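Local atomic coordinates of RabGAP/TBC protein (Chlamydomonas reinhardtii, PDB entry 4P17), a protein that is of unknown function but probably acts as a Rab GTPase-activating protein in the flagellum, through an all-helical TBC domain. Residues N84-G89 with V180-Y185; S142-R147 with A171-L176; I221-S226 with G283-R288; V246-D251 with V301-A306. All coordinates share one frame; numbering follows the deposited sequence.

How the contacts relate
The four contacts sample a chain built of helices and loops, without strands. Contacts 1 and 2 share helix 169-183 and touch, with centres about 9 Å apart. Glu181 OE2 of contact 1 lies 2.9 Å from His144 NE2 of contact 2, a probable hydrogen bond. Contact 2 is nested in the loop that contact 1 closes. Contact 3 lies on the opposite side of the chain's centre from contact 1, about 35 Å away between centres. Contact 4 is buried nearer the middle, with its centre about 22 Å from that of contact 1 and 23 Å from that of contact 3. Contacts 3 and 4 alternate along the chain, and helices 282-294 and 299-306 follow each other.

Contact 1 of 4, residues N84-G89 with V180-Y185; sequences NKKKAG and VEDILY
Lys86 reaches from helix 83-88 to two acidic side chains on helix 169-183, Glu181 and Asp182. The shorter salt bridge runs from Lys86 NZ to Asp182 OD2, at 2.8 Å. The ammonium meets that oxygen on its syn side, 24° out of the carboxylate plane. The second bridge joins Lys86 NZ to Glu181 OE1 at 3.0 Å. Here the nitrogen stands well above the carboxylate plane, 42° out of it. Lys86 and Asp182 reach for each other head-on from their two helices, while Glu181 meets the lysine at a slant. The lysine chain is bent at its last two torsions (chi3 76°). The bend carries CD, CE and NZ past Asp182 OD2, which lies 3.1 Å from Lys86 CD. One amino group thus serves two neighbouring carboxylates, and its charge probably eases their mutual repulsion. A methionine in its place would probably leave Glu181 OE1 and Asp182 OD2 without their shared counter-charge. In the second shell, Glu181 OE2 is hydrogen-bonded to Tyr141 OH and His144 NE2, which hold this carboxylate from its far oxygen. The Lys86 side chain also touches Ala177, one helical turn before Glu181. This is a surface salt-bridge network. It joins the short helix 83-88 to the C-terminal end of helix 169-183, whose Ile183 packs against Leu253 and Phe254 of helix 243-256.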
loop_
_atom_site.group_PDB
_atom_site.type_symbol
_atom_site.label_atom_id
_atom_site.label_comp_id
_atom_site.label_asym_id
_atom_site.label_seq_id
_atom_site.Cartn_x
_atom_site.Cartn_y
_atom_site.Cartn_z
ATOM N N ASN A 84 16.810 0.860 -5.022
ATOM C CA ASN A 84 18.226 1.235 -4.810
ATOM C C ASN A 84 19.020 1.023 -6.086
ATOM O O ASN A 84 19.846 1.854 -6.456
ATOM C CB ASN A 84 18.860 0.438 -3.678
ATOM C CG ASN A 84 18.503 0.971 -2.293
ATOM O OD1 ASN A 84 18.212 2.141 -2.125
ATOM N ND2 ASN A 84 18.500 0.077 -1.292
ATOM N N LYS A 85 18.736 -0.089 -6.749
ATOM C CA LYS A 85 19.402 -0.444 -7.994
ATOM C C LYS A 85 19.015 0.524 -9.099
ATOM O O LYS A 85 19.847 0.883 -9.917
ATOM C CB LYS A 85 19.042 -1.860 -8.429
ATOM C CG LYS A 85 19.503 -2.965 -7.492
ATOM C CD LYS A 85 18.967 -4.341 -7.923
ATOM C CE LYS A 85 17.454 -4.484 -7.720
ATOM N NZ LYS A 85 16.830 -5.474 -8.656
ATOM N N LYS A 86 17.761 0.964 -9.119
ATOM C CA LYS A 86 17.345 1.921 -10.144
ATOM C C LYS A 86 17.992 3.257 -9.893
ATOM O O LYS A 86 18.494 3.881 -10.834
ATOM C CB LYS A 86 15.820 2.080 -10.188
ATOM C CG LYS A 86 15.097 0.793 -10.469
ATOM C CD LYS A 86 13.628 0.946 -10.275
ATOM C CE LYS A 86 13.009 1.710 -11.440
ATOM N NZ LYS A 86 13.035 0.947 -12.712
ATOM N N LYS A 87 17.993 3.697 -8.631
ATOM C CA LYS A 87 18.638 4.941 -8.266
ATOM C C LYS A 87 20.096 4.949 -8.704
ATOM O O LYS A 87 20.583 5.921 -9.280
ATOM C CB LYS A 87 18.554 5.160 -6.757
ATOM C CG LYS A 87 19.032 6.496 -6.333
ATOM C CD LYS A 87 18.983 6.620 -4.821
ATOM C CE LYS A 87 19.668 7.872 -4.334
ATOM N NZ LYS A 87 19.766 7.894 -2.833
ATOM N N ALA A 88 20.782 3.856 -8.420
ATOM C CA ALA A 88 22.220 3.778 -8.653
ATOM C C ALA A 88 22.553 3.717 -10.143
ATOM O O ALA A 88 23.697 3.963 -10.526
ATOM C CB ALA A 88 22.799 2.577 -7.933
ATOM N N GLY A 89 21.553 3.391 -10.963
ATOM C CA GLY A 89 21.710 3.314 -12.400
ATOM C C GLY A 89 21.427 4.628 -13.101
ATOM O O GLY A 89 21.430 4.694 -14.325
ATOM N N VAL A 180 5.747 1.083 -10.148
ATOM C CA VAL A 180 5.114 1.255 -11.442
ATOM C C VAL A 180 5.844 0.479 -12.510
ATOM O O VAL A 180 5.206 -0.148 -13.351
ATOM C CB VAL A 180 5.083 2.729 -11.846
ATOM C CG1 VAL A 180 4.454 2.913 -13.200
ATOM C CG2 VAL A 180 4.326 3.535 -10.822
ATOM N N GLU A 181 7.174 0.545 -12.509
ATOM C CA GLU A 181 7.912 0.017 -13.643
ATOM C C GLU A 181 8.266 -1.461 -13.531
ATOM O O GLU A 181 8.387 -2.132 -14.559
ATOM C CB GLU A 181 9.173 0.846 -13.857
ATOM C CG GLU A 181 8.836 2.318 -14.051
ATOM C CD GLU A 181 10.011 3.242 -13.883
ATOM O OE1 GLU A 181 11.190 2.833 -14.086
ATOM O OE2 GLU A 181 9.755 4.397 -13.507
ATOM N N ASP A 182 8.434 -1.976 -12.308
ATOM C CA ASP A 182 9.069 -3.296 -12.113
ATOM C C ASP A 182 8.205 -4.271 -11.307
ATOM O O ASP A 182 8.285 -5.466 -11.498
ATOM C CB ASP A 182 10.428 -3.140 -11.414
ATOM C CG ASP A 182 11.371 -2.245 -12.197
ATOM O OD1 ASP A 182 11.325 -2.298 -13.441
ATOM O OD2 ASP A 182 12.145 -1.501 -11.578
ATOM N N ILE A 183 7.376 -3.738 -10.425
ATOM C CA ILE A 183 6.597 -4.583 -9.517
ATOM C C ILE A 183 5.178 -4.798 -10.057
ATOM O O ILE A 183 4.764 -5.950 -10.249
ATOM C CB ILE A 183 6.553 -4.000 -8.130
ATOM C CG1 ILE A 183 7.985 -3.939 -7.561
ATOM C CG2 ILE A 183 5.665 -4.865 -7.228
ATOM C CD1 ILE A 183 8.081 -3.364 -6.130
ATOM N N LEU A 184 4.450 -3.723 -10.328
ATOM C CA LEU A 184 3.098 -3.852 -10.887
ATOM C C LEU A 184 3.195 -4.233 -12.366
ATOM O O LEU A 184 4.206 -3.988 -13.007
ATOM C CB LEU A 184 2.316 -2.559 -10.718
ATOM C CG LEU A 184 2.119 -2.065 -9.269
ATOM C CD1 LEU A 184 1.725 -0.591 -9.253
ATOM C CD2 LEU A 184 1.099 -2.883 -8.520
ATOM N N TYR A 185 2.143 -4.831 -12.914
ATOM C CA TYR A 185 2.167 -5.153 -14.321
ATOM C C TYR A 185 2.147 -3.864 -15.139
ATOM O O TYR A 185 1.548 -2.864 -14.722
ATOM C CB TYR A 185 1.001 -6.039 -14.691
ATOM C CG TYR A 185 1.209 -7.504 -14.407
ATOM C CD1 TYR A 185 1.786 -7.937 -13.229
ATOM C CD2 TYR A 185 0.819 -8.461 -15.337
ATOM C CE1 TYR A 185 1.965 -9.300 -12.973
ATOM C CE2 TYR A 185 0.952 -9.805 -15.083
ATOM C CZ TYR A 185 1.540 -10.228 -13.900
ATOM O OH TYR A 185 1.703 -11.577 -13.657
#

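Contact 2 of 4, residues S142-R147 with A171-L176; sequences SVHNER and AAFWLL
His144 and Phe173 form an edge-to-face (T-shaped) aromatic pair between two helices of the all-helical TBC fold. His144 is in the last turn of helix 128-144. Phe173 is near the start of helix 169-183. The ring centroids are 5.3 Å apart and the planes are turned 66° against each other. Along the histidine, contact begins at CB, which lies 3.9 Å from Phe173 CZ. CG comes next and makes the closest approach, 3.8 Å from the same Phe173 CZ. Phe173 CZ sits over one face of the imidazole, displaced from the ring centre toward the rim. His144 CD2 is a little farther, at 4.1 Å from Phe173 CZ, and His144 ND1 lies 4.2 Å from Phe173 CZ. ND1 is also bonded to the hydroxyl of Tyr94, and NE2 is held by Glu181. With both ring nitrogens engaged, the imidazole is probably fixed in rotation, so one face stays turned to the phenylalanine. Phe173 has its CG trans to the backbone nitrogen (chi1 173°), which sends the ring out from its helix toward the histidine. Tyr95 also meets the Phe173 ring, and Tyr141 meets the imidazole, so the pair belongs to a larger aromatic cluster. The phenylalanine also leans on its neighbour in sequence: Phe173 CE2 stands 3.6 Å above the plane of the Trp174 ring, over its centre.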
loop_
_atom_site.group_PDB
_atom_site.type_symbol
_atom_site.label_atom_id
_atom_site.label_comp_id
_atom_site.label_asym_id
_atom_site.label_seq_id
_atom_site.Cartn_x
_atom_site.Cartn_y
_atom_site.Cartn_z
ATOM N N SER A 142 6.025 12.188 -13.298
ATOM C CA SER A 142 5.168 12.355 -14.479
ATOM C C SER A 142 5.936 12.711 -15.749
ATOM O O SER A 142 5.491 12.401 -16.868
ATOM C CB SER A 142 4.111 13.433 -14.203
ATOM O OG SER A 142 4.664 14.727 -14.325
ATOM N N VAL A 143 7.081 13.370 -15.579
ATOM C CA VAL A 143 7.987 13.650 -16.693
ATOM C C VAL A 143 9.027 12.539 -16.872
ATOM O O VAL A 143 9.480 12.292 -17.987
ATOM C CB VAL A 143 8.696 15.011 -16.517
ATOM C CG1 VAL A 143 7.643 16.136 -16.520
ATOM C CG2 VAL A 143 9.536 15.058 -15.239
ATOM N N HIS A 144 9.380 11.852 -15.795
ATOM C CA HIS A 144 10.313 10.728 -15.879
ATOM C C HIS A 144 9.745 9.576 -16.704
ATOM O O HIS A 144 10.449 8.938 -17.472
ATOM C CB HIS A 144 10.644 10.275 -14.477
ATOM C CG HIS A 144 11.092 8.874 -14.374
ATOM N ND1 HIS A 144 12.356 8.459 -14.726
ATOM C CD2 HIS A 144 10.445 7.781 -13.913
ATOM C CE1 HIS A 144 12.458 7.161 -14.497
ATOM N NE2 HIS A 144 11.318 6.734 -13.991
ATOM N N ASN A 145 8.459 9.316 -16.499
ATOM C CA ASN A 145 7.712 8.257 -17.154
ATOM C C ASN A 145 6.506 8.891 -17.787
ATOM O O ASN A 145 5.423 8.955 -17.224
ATOM C CB ASN A 145 7.319 7.192 -16.134
ATOM C CG ASN A 145 6.671 5.988 -16.772
ATOM O OD1 ASN A 145 6.230 6.039 -17.916
ATOM N ND2 ASN A 145 6.591 4.910 -16.025
ATOM N N GLU A 146 6.723 9.443 -18.970
ATOM C CA GLU A 146 5.684 10.190 -19.647
ATOM C C GLU A 146 4.565 9.275 -20.111
ATOM O O GLU A 146 3.450 9.736 -20.343
ATOM C CB GLU A 146 6.279 10.952 -20.843
ATOM N N ARG A 147 4.862 7.985 -20.270
ATOM C CA ARG A 147 3.867 7.073 -20.827
ATOM C C ARG A 147 2.775 6.883 -19.795
ATOM O O ARG A 147 1.595 6.805 -20.137
ATOM C CB ARG A 147 4.492 5.724 -21.240
ATOM N N ALA A 171 13.690 9.204 -2.123
ATOM C CA ALA A 171 13.398 7.792 -1.854
ATOM C C ALA A 171 12.003 7.421 -2.375
ATOM O O ALA A 171 11.784 6.382 -2.985
ATOM C CB ALA A 171 13.497 7.509 -0.373
ATOM N N ALA A 172 11.063 8.272 -2.082
ATOM C CA ALA A 172 9.691 8.047 -2.512
ATOM C C ALA A 172 9.601 8.005 -4.030
ATOM O O ALA A 172 8.933 7.151 -4.595
ATOM C CB ALA A 172 8.797 9.119 -1.918
ATOM N N PHE A 173 10.325 8.900 -4.706
ATOM C CA PHE A 173 10.401 8.876 -6.151
ATOM C C PHE A 173 10.949 7.541 -6.709
ATOM O O PHE A 173 10.402 6.969 -7.631
ATOM C CB PHE A 173 11.271 10.044 -6.634
ATOM C CG PHE A 173 11.548 10.013 -8.106
ATOM C CD1 PHE A 173 10.671 10.617 -9.007
ATOM C CD2 PHE A 173 12.710 9.419 -8.583
ATOM C CE1 PHE A 173 10.934 10.609 -10.361
ATOM C CE2 PHE A 173 12.976 9.370 -9.949
ATOM C CZ PHE A 173 12.109 9.981 -10.832
ATOM N N TRP A 174 12.017 7.016 -6.124
ATOM C CA TRP A 174 12.596 5.802 -6.660
ATOM C C TRP A 174 11.738 4.563 -6.292
ATOM O O TRP A 174 11.655 3.598 -7.069
ATOM C CB TRP A 174 14.048 5.669 -6.187
ATOM C CG TRP A 174 14.914 6.651 -6.893
ATOM C CD1 TRP A 174 15.591 7.705 -6.353
ATOM C CD2 TRP A 174 15.195 6.672 -8.299
ATOM N NE1 TRP A 174 16.297 8.374 -7.342
ATOM C CE2 TRP A 174 16.052 7.769 -8.544
ATOM C CE3 TRP A 174 14.804 5.870 -9.371
ATOM C CZ2 TRP A 174 16.524 8.076 -9.824
ATOM C CZ3 TRP A 174 15.238 6.193 -10.642
ATOM C CH2 TRP A 174 16.104 7.282 -10.855
ATOM N N LEU A 175 11.057 4.616 -5.157
ATOM C CA LEU A 175 10.159 3.511 -4.776
ATOM C C LEU A 175 8.927 3.492 -5.688
ATOM O O LEU A 175 8.471 2.424 -6.097
ATOM C CB LEU A 175 9.757 3.611 -3.303
ATOM C CG LEU A 175 8.941 2.453 -2.709
ATOM C CD1 LEU A 175 9.743 1.135 -2.587
ATOM C CD2 LEU A 175 8.453 2.847 -1.322
ATOM N N LEU A 176 8.391 4.668 -6.002
ATOM C CA LEU A 176 7.296 4.787 -6.948
ATOM C C LEU A 176 7.736 4.226 -8.324
ATOM O O LEU A 176 7.010 3.481 -8.970
ATOM C CB LEU A 176 6.856 6.247 -7.054
ATOM C CG LEU A 176 5.701 6.513 -8.025
ATOM C CD1 LEU A 176 4.397 5.836 -7.561
ATOM C CD2 LEU A 176 5.500 8.007 -8.191
#

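Contact 3 of 4, residues I221-S226 with G283-R288; sequences IDFDIS and GELLMR
Segment 221-226, which carries Ile221 and Phe223, faces helix 282-294 at Leu285 and Leu286. Between the backbones, the CA atoms of Phe223 and Gly283 are nearest, 8.0 Å apart. Just before Phe223, Asp222 takes a positive phi of 61° in a Schellman motif that ends helix 212-221. The chain then runs extended through Phe223 and Asp224. The main meeting is a CH-pi contact. Leu285 CD2 sits over the centre of one face of the Phe223 ring, 3.8 Å from the centroid and 11° off the ring normal. A chi1 of 179°, with CG trans to the backbone nitrogen, puts the Phe223 ring on the side of helix 282-294. Leu286 CB comes to the edge of the same ring, 4.2 Å from Phe223 CE1. The other methyl of the leucine, Leu285 CD1, touches Ile221 CD1 at 3.7 Å. Leu285 is thus shared, one methyl to each residue. A serine at Phe223 would probably open a gap beneath Leu285 CD2 and leave Leu286 CB without its ring edge. Phe218 and Leu228 also touch the phenylalanine, from the flanking helices. In this all-helical fold, the packing joins the Schellman-capped turn between helices 212-221 and 226-234 to helix 282-294.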
loop_
_atom_site.group_PDB
_atom_site.type_symbol
_atom_site.label_atom_id
_atom_site.label_comp_id
_atom_site.label_asym_id
_atom_site.label_seq_id
_atom_site.Cartn_x
_atom_site.Cartn_y
_atom_site.Cartn_z
ATOM N N ILE A 221 -27.330 -10.321 -4.868
ATOM C CA ILE A 221 -27.570 -8.878 -4.691
ATOM C C ILE A 221 -26.961 -8.079 -5.840
ATOM O O ILE A 221 -27.052 -6.857 -5.859
ATOM C CB ILE A 221 -27.040 -8.338 -3.335
ATOM C CG1 ILE A 221 -25.506 -8.361 -3.274
ATOM C CG2 ILE A 221 -27.664 -9.135 -2.161
ATOM C CD1 ILE A 221 -24.936 -7.723 -2.018
ATOM N N ASP A 222 -26.385 -8.791 -6.799
ATOM C CA ASP A 222 -25.765 -8.196 -7.980
ATOM C C ASP A 222 -24.613 -7.281 -7.568
ATOM O O ASP A 222 -24.452 -6.204 -8.128
ATOM C CB ASP A 222 -26.783 -7.403 -8.821
ATOM C CG ASP A 222 -27.855 -8.288 -9.453
ATOM O OD1 ASP A 222 -27.583 -9.482 -9.711
ATOM O OD2 ASP A 222 -28.971 -7.777 -9.706
ATOM N N PHE A 223 -23.826 -7.714 -6.583
ATOM C CA PHE A 223 -22.683 -6.919 -6.136
ATOM C C PHE A 223 -21.471 -7.231 -6.984
ATOM O O PHE A 223 -21.104 -8.387 -7.141
ATOM C CB PHE A 223 -22.369 -7.161 -4.668
ATOM C CG PHE A 223 -21.185 -6.373 -4.195
ATOM C CD1 PHE A 223 -21.283 -5.018 -3.981
ATOM C CD2 PHE A 223 -19.972 -6.984 -4.008
ATOM C CE1 PHE A 223 -20.182 -4.296 -3.570
ATOM C CE2 PHE A 223 -18.891 -6.272 -3.596
ATOM C CZ PHE A 223 -18.995 -4.927 -3.388
ATOM N N ASP A 224 -20.866 -6.176 -7.534
ATOM C CA ASP A 224 -19.672 -6.259 -8.372
ATOM C C ASP A 224 -18.451 -5.976 -7.507
ATOM O O ASP A 224 -18.307 -4.857 -7.028
ATOM C CB ASP A 224 -19.770 -5.217 -9.491
ATOM C CG ASP A 224 -18.662 -5.328 -10.517
ATOM O OD1 ASP A 224 -17.941 -6.352 -10.541
ATOM O OD2 ASP A 224 -18.522 -4.373 -11.311
ATOM N N ILE A 225 -17.592 -6.964 -7.280
ATOM C CA ILE A 225 -16.485 -6.784 -6.325
ATOM C C ILE A 225 -15.542 -5.659 -6.780
ATOM O O ILE A 225 -14.808 -5.075 -5.983
ATOM C CB ILE A 225 -15.681 -8.110 -6.118
ATOM C CG1 ILE A 225 -14.504 -7.918 -5.138
ATOM C CG2 ILE A 225 -15.163 -8.656 -7.428
ATOM C CD1 ILE A 225 -14.915 -7.543 -3.760
ATOM N N SER A 226 -15.573 -5.342 -8.063
ATOM C CA SER A 226 -14.649 -4.337 -8.581
ATOM C C SER A 226 -15.002 -2.946 -8.055
ATOM O O SER A 226 -14.158 -2.033 -8.069
ATOM C CB SER A 226 -14.643 -4.360 -10.105
ATOM O OG SER A 226 -15.949 -4.184 -10.634
ATOM N N GLY A 283 -25.398 -1.534 -2.802
ATOM C CA GLY A 283 -24.874 -0.262 -2.326
ATOM C C GLY A 283 -24.577 -0.295 -0.833
ATOM O O GLY A 283 -23.529 0.192 -0.403
ATOM N N GLU A 284 -25.468 -0.896 -0.039
ATOM C CA GLU A 284 -25.263 -0.947 1.398
ATOM C C GLU A 284 -24.019 -1.736 1.758
ATOM O O GLU A 284 -23.282 -1.387 2.690
ATOM C CB GLU A 284 -26.477 -1.564 2.080
ATOM C CG GLU A 284 -26.345 -1.753 3.582
ATOM C CD GLU A 284 -26.446 -0.466 4.358
ATOM O OE1 GLU A 284 -26.423 0.618 3.728
ATOM O OE2 GLU A 284 -26.567 -0.543 5.604
ATOM N N LEU A 285 -23.805 -2.826 1.031
ATOM C CA LEU A 285 -22.697 -3.708 1.323
ATOM C C LEU A 285 -21.395 -2.981 1.071
ATOM O O LEU A 285 -20.456 -3.102 1.845
ATOM C CB LEU A 285 -22.784 -4.979 0.481
ATOM C CG LEU A 285 -21.726 -6.045 0.800
ATOM C CD1 LEU A 285 -22.298 -7.448 0.600
ATOM C CD2 LEU A 285 -20.478 -5.848 -0.059
ATOM N N LEU A 286 -21.356 -2.229 -0.015
ATOM C CA LEU A 286 -20.197 -1.394 -0.332
ATOM C C LEU A 286 -19.855 -0.433 0.802
ATOM O O LEU A 286 -18.716 -0.425 1.307
ATOM C CB LEU A 286 -20.470 -0.628 -1.612
ATOM C CG LEU A 286 -19.403 0.325 -2.113
ATOM C CD1 LEU A 286 -18.192 -0.485 -2.640
ATOM C CD2 LEU A 286 -20.000 1.207 -3.182
ATOM N N MET A 287 -20.826 0.389 1.209
ATOM C CA MET A 287 -20.601 1.317 2.328
ATOM C C MET A 287 -20.160 0.604 3.615
ATOM O O MET A 287 -19.224 1.028 4.284
ATOM C CB MET A 287 -21.864 2.142 2.615
ATOM N N ARG A 288 -20.840 -0.475 3.982
ATOM C CA ARG A 288 -20.496 -1.204 5.194
ATOM C C ARG A 288 -19.089 -1.821 5.144
ATOM O O ARG A 288 -18.355 -1.773 6.106
ATOM C CB ARG A 288 -21.526 -2.302 5.451
ATOM C CG ARG A 288 -22.817 -1.782 6.041
#

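Contact 4 of 4, residues V246-D251 with V301-A306; sequences VMRTWD and VLMATA
Met303 of helix 299-306 lies against Arg248 and Thr249 of helix 243-256. The two helix segments run in broadly the same direction, crossing at -36° with axes 10.2 Å apart. Between the two segments the contact is van der Waals packing. Met303 CG lies over one face of the Arg248 guanidinium, 3.9 Å from Arg248 CZ. At the end of that group, Arg248 NH2 is 3.5 Å from Met303 CB. The methionine then bends back at chi2 and chi3, the latter -69°, and lays its methyl along the opposite backbone. Met303 CE is 3.7 Å from Arg248 O and also close to Thr249 CA. Thr249 CG2 adds two looser contacts, 4.2 Å from Met303 SD and 4.3 Å from Leu302 CD2. The Thr249 hydroxyl bonds within its own helix. Thr249 OG1 gives its proton to Val246 O at 2.6 Å, in the carbonyl plane and on a lone pair. This turns the hydroxyl back to its own helix and leaves the methyl for the methionine. Charge is met just before the second segment, where Asp300 of the same helix 299-306 forms a salt bridge with Arg248 NH1. Arg248 NH2 is bonded to the backbone oxygen of Arg65. The buried guanidinium therefore has polar partners for NH1 and NH2, while the flat face it turns to Met303 works as an apolar surface.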
loop_
_atom_site.group_PDB
_atom_site.type_symbol
_atom_site.label_atom_id
_atom_site.label_comp_id
_atom_site.label_asym_id
_atom_site.label_seq_id
_atom_site.Cartn_x
_atom_site.Cartn_y
_atom_site.Cartn_z
ATOM N N VAL A 246 -1.883 -0.828 6.073
ATOM C CA VAL A 246 -1.443 -0.664 4.688
ATOM C C VAL A 246 0.039 -1.031 4.558
ATOM O O VAL A 246 0.418 -1.771 3.638
ATOM C CB VAL A 246 -1.637 0.779 4.171
ATOM C CG1 VAL A 246 -1.087 0.928 2.747
ATOM C CG2 VAL A 246 -3.087 1.205 4.186
ATOM N N MET A 247 0.873 -0.533 5.469
ATOM C CA MET A 247 2.325 -0.715 5.321
ATOM C C MET A 247 2.714 -2.177 5.420
ATOM O O MET A 247 3.699 -2.604 4.820
ATOM C CB MET A 247 3.113 0.070 6.375
ATOM C CG MET A 247 2.730 1.490 6.515
ATOM S SD MET A 247 3.056 2.411 5.039
ATOM C CE MET A 247 2.619 4.044 5.688
ATOM N N ARG A 248 1.941 -2.974 6.153
ATOM C CA ARG A 248 2.232 -4.397 6.181
ATOM C C ARG A 248 1.942 -5.058 4.843
ATOM O O ARG A 248 2.679 -5.966 4.395
ATOM C CB ARG A 248 1.430 -5.087 7.274
ATOM C CG ARG A 248 1.963 -4.834 8.660
ATOM C CD ARG A 248 3.212 -5.660 8.948
ATOM N NE ARG A 248 2.982 -7.093 8.785
ATOM C CZ ARG A 248 2.405 -7.861 9.712
ATOM N NH1 ARG A 248 2.032 -7.339 10.883
ATOM N NH2 ARG A 248 2.227 -9.150 9.481
ATOM N N THR A 249 0.894 -4.615 4.172
ATOM C CA THR A 249 0.653 -5.102 2.807
ATOM C C THR A 249 1.827 -4.690 1.897
ATOM O O THR A 249 2.297 -5.461 1.037
ATOM C CB THR A 249 -0.685 -4.608 2.192
ATOM O OG1 THR A 249 -0.596 -3.249 1.764
ATOM C CG2 THR A 249 -1.860 -4.766 3.157
ATOM N N TRP A 250 2.322 -3.489 2.120
ATOM C CA TRP A 250 3.408 -2.960 1.296
ATOM C C TRP A 250 4.722 -3.681 1.567
ATOM O O TRP A 250 5.515 -3.947 0.626
ATOM C CB TRP A 250 3.553 -1.457 1.551
ATOM C CG TRP A 250 2.454 -0.599 0.905
ATOM C CD1 TRP A 250 1.237 -1.039 0.360
ATOM C CD2 TRP A 250 2.480 0.825 0.727
ATOM N NE1 TRP A 250 0.543 0.049 -0.145
ATOM C CE2 TRP A 250 1.274 1.197 0.083
ATOM C CE3 TRP A 250 3.420 1.828 1.041
ATOM C CZ2 TRP A 250 0.973 2.538 -0.245
ATOM C CZ3 TRP A 250 3.106 3.170 0.712
ATOM C CH2 TRP A 250 1.900 3.496 0.070
ATOM N N ASP A 251 4.967 -4.017 2.833
ATOM C CA ASP A 251 6.129 -4.867 3.185
ATOM C C ASP A 251 6.222 -6.054 2.234
ATOM O O ASP A 251 7.227 -6.287 1.595
ATOM C CB ASP A 251 6.067 -5.414 4.614
ATOM C CG ASP A 251 6.229 -4.332 5.693
ATOM O OD1 ASP A 251 6.734 -3.252 5.367
ATOM O OD2 ASP A 251 5.869 -4.592 6.876
ATOM N N VAL A 301 -3.458 -10.217 11.894
ATOM C CA VAL A 301 -4.446 -11.172 11.422
ATOM C C VAL A 301 -4.699 -10.991 9.930
ATOM O O VAL A 301 -4.918 -11.983 9.205
ATOM C CB VAL A 301 -5.731 -11.031 12.211
ATOM C CG1 VAL A 301 -6.851 -11.878 11.604
ATOM C CG2 VAL A 301 -5.449 -11.397 13.661
ATOM N N LEU A 302 -4.675 -9.756 9.451
ATOM C CA LEU A 302 -4.858 -9.563 8.007
ATOM C C LEU A 302 -3.792 -10.321 7.228
ATOM O O LEU A 302 -4.094 -10.998 6.234
ATOM C CB LEU A 302 -4.813 -8.078 7.606
ATOM C CG LEU A 302 -5.055 -7.863 6.095
ATOM C CD1 LEU A 302 -6.434 -8.377 5.641
ATOM C CD2 LEU A 302 -4.912 -6.376 5.756
ATOM N N MET A 303 -2.528 -10.159 7.589
ATOM C CA MET A 303 -1.488 -10.764 6.755
ATOM C C MET A 303 -1.459 -12.284 6.960
ATOM O O MET A 303 -1.270 -13.061 6.024
ATOM C CB MET A 303 -0.131 -10.168 7.053
ATOM C CG MET A 303 -0.052 -8.676 6.775
ATOM S SD MET A 303 -0.712 -8.221 5.161
ATOM C CE MET A 303 0.449 -8.911 3.969
ATOM N N ALA A 304 -1.620 -12.718 8.201
ATOM C CA ALA A 304 -1.630 -14.139 8.456
ATOM C C ALA A 304 -2.797 -14.795 7.688
ATOM O O ALA A 304 -2.680 -15.910 7.137
ATOM C CB ALA A 304 -1.737 -14.394 9.932
ATOM N N THR A 305 -3.918 -14.092 7.610
ATOM C CA THR A 305 -5.053 -14.647 6.876
ATOM C C THR A 305 -4.728 -14.666 5.377
ATOM O O THR A 305 -5.003 -15.650 4.700
ATOM C CB THR A 305 -6.361 -13.882 7.153
ATOM O OG1 THR A 305 -6.643 -13.936 8.561
ATOM C CG2 THR A 305 -7.524 -14.494 6.386
ATOM N N ALA A 306 -4.097 -13.612 4.867
ATOM C CA ALA A 306 -3.726 -13.566 3.451
ATOM C C ALA A 306 -2.852 -14.729 3.019
ATOM O O ALA A 306 -2.921 -15.176 1.855
ATOM C CB ALA A 306 -3.010 -12.245 3.140
#